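Local coordinates for CIR protein (Plasmodium chabaudi chabaudi, PDB 6ZYV), which is of unknown function but belongs to the Plasmodium interspersed repeat (PIR) family of variant antigens linked to infected red blood cells, at residues A[111-114]-A[115-119]. The protein carries 5 engineered substitutions. Residues are numbered along the deposited sequence; the frame is centred on the assembly and turned at random.
Sequences KNFY and TNHIE
Phe113 and His117 meet one turn apart on helix 110-118. His117 CB sits over the centre of the Phe113 ring, 3.9 Å from its centroid, in a CH-pi contact. The imidazole slants across the phenyl ring, the two planes 33° apart, and CD2 of His117 comes within 3.6 Å of CD2 of Phe113.

Ile118 fits against Phe113 and Tyr114 with different branches. Its chi1 of -70° sets CG1 beside the backbone N and CG2 anti to it, which parts the branches. CG1 carries CD1 to the edge of the Phe113 ring and to 3.7 Å from CD2 of Tyr114. CG2 reaches over a face of the Tyr114 ring in a second CH-pi contact. Glu119 crosses Tyr114 at about a right angle, with CG 3.8 Å from CD1 of the ring.

The backbone bonds change step along this turn. Thr115 N, Asn116 N and His117 N each bond to the carbonyl four residues back. Tyr114 O accepts twice: Glu119 N approaches almost straight at 2.9 Å, whereas Ile118 N stands above the carbonyl plane at 3.0 Å. The bond from Glu119 spans five residues, as in a pi-type turn.

Leu95 of helix 81-101 touches Phe113, Tyr114 and Ile118; Phe63 of helix 55-71 meets the latter two. These three buried residues thus form an apolar side turned to both helices, while Tyr124 hydrogen-bonds the Tyr114 hydroxyl and Lys137 pairs with Glu119 in a salt bridge.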
# COMPACT_ATOMS: atom_id res chain seq x y z
N LYS A 111 -3.72 -6.21 14.30
CA LYS A 111 -3.95 -7.66 14.38
C LYS A 111 -5.41 -7.97 14.74
O LYS A 111 -6.05 -8.78 14.07
CB LYS A 111 -2.98 -8.31 15.38
CG LYS A 111 -3.00 -9.85 15.35
CD LYS A 111 -1.72 -10.46 15.94
CE LYS A 111 -1.71 -11.98 15.77
NZ LYS A 111 -0.54 -12.62 16.41
N ASN A 112 -5.95 -7.24 15.71
CA ASN A 112 -7.33 -7.36 16.15
C ASN A 112 -8.32 -6.98 15.04
O ASN A 112 -9.27 -7.71 14.80
CB ASN A 112 -7.55 -6.51 17.41
CG ASN A 112 -8.95 -6.58 17.95
OD1 ASN A 112 -9.77 -5.68 17.71
ND2 ASN A 112 -9.28 -7.67 18.65
N PHE A 113 -8.09 -5.86 14.34
CA PHE A 113 -8.92 -5.43 13.22
C PHE A 113 -8.92 -6.49 12.10
O PHE A 113 -9.97 -6.75 11.53
CB PHE A 113 -8.44 -4.06 12.66
CG PHE A 113 -9.35 -3.50 11.58
CD1 PHE A 113 -9.17 -3.85 10.25
CD2 PHE A 113 -10.38 -2.64 11.90
CE1 PHE A 113 -10.04 -3.39 9.28
CE2 PHE A 113 -11.24 -2.16 10.92
CZ PHE A 113 -11.08 -2.56 9.62
N TYR A 114 -7.77 -7.08 11.77
CA TYR A 114 -7.69 -8.09 10.71
C TYR A 114 -8.55 -9.30 11.04
O TYR A 114 -9.35 -9.74 10.21
CB TYR A 114 -6.24 -8.54 10.47
CG TYR A 114 -5.99 -9.02 9.05
CD1 TYR A 114 -6.28 -10.33 8.68
CD2 TYR A 114 -5.48 -8.17 8.08
CE1 TYR A 114 -6.06 -10.77 7.38
CE2 TYR A 114 -5.24 -8.61 6.79
CZ TYR A 114 -5.56 -9.90 6.43
OH TYR A 114 -5.31 -10.31 5.13
N THR A 115 -8.40 -9.85 12.25
CA THR A 115 -9.16 -11.03 12.67
C THR A 115 -10.66 -10.73 12.82
O THR A 115 -11.49 -11.53 12.40
CB THR A 115 -8.58 -11.56 14.00
OG1 THR A 115 -7.22 -12.00 13.86
CG2 THR A 115 -9.43 -12.63 14.65
N ASN A 116 -11.00 -9.59 13.42
CA ASN A 116 -12.40 -9.26 13.69
C ASN A 116 -13.16 -8.56 12.57
O ASN A 116 -14.38 -8.50 12.66
CB ASN A 116 -12.54 -8.44 14.96
CG ASN A 116 -12.12 -9.19 16.20
OD1 ASN A 116 -11.43 -8.65 17.06
ND2 ASN A 116 -12.53 -10.45 16.32
N HIS A 117 -12.49 -8.00 11.56
CA HIS A 117 -13.18 -7.28 10.49
C HIS A 117 -12.83 -7.72 9.10
O HIS A 117 -13.63 -7.50 8.19
CB HIS A 117 -13.01 -5.77 10.61
CG HIS A 117 -13.57 -5.22 11.87
ND1 HIS A 117 -14.94 -5.04 12.05
CD2 HIS A 117 -12.94 -4.86 13.01
CE1 HIS A 117 -15.09 -4.57 13.28
NE2 HIS A 117 -13.91 -4.43 13.90
N ILE A 118 -11.65 -8.32 8.89
CA ILE A 118 -11.27 -8.76 7.54
C ILE A 118 -11.52 -10.23 7.36
O ILE A 118 -12.24 -10.62 6.45
CB ILE A 118 -9.82 -8.33 7.19
CG1 ILE A 118 -9.77 -6.81 7.01
CG2 ILE A 118 -9.31 -9.05 5.94
CD1 ILE A 118 -8.54 -6.28 7.18
N GLU A 119 -11.00 -11.05 8.27
CA GLU A 119 -11.26 -12.49 8.23
C GLU A 119 -12.76 -12.81 8.47
O GLU A 119 -13.25 -13.82 8.01
CB GLU A 119 -10.35 -13.22 9.22
CG GLU A 119 -8.90 -13.08 8.81
CD GLU A 119 -7.91 -13.88 9.64
OE1 GLU A 119 -6.83 -14.23 9.09
OE2 GLU A 119 -8.20 -14.15 10.82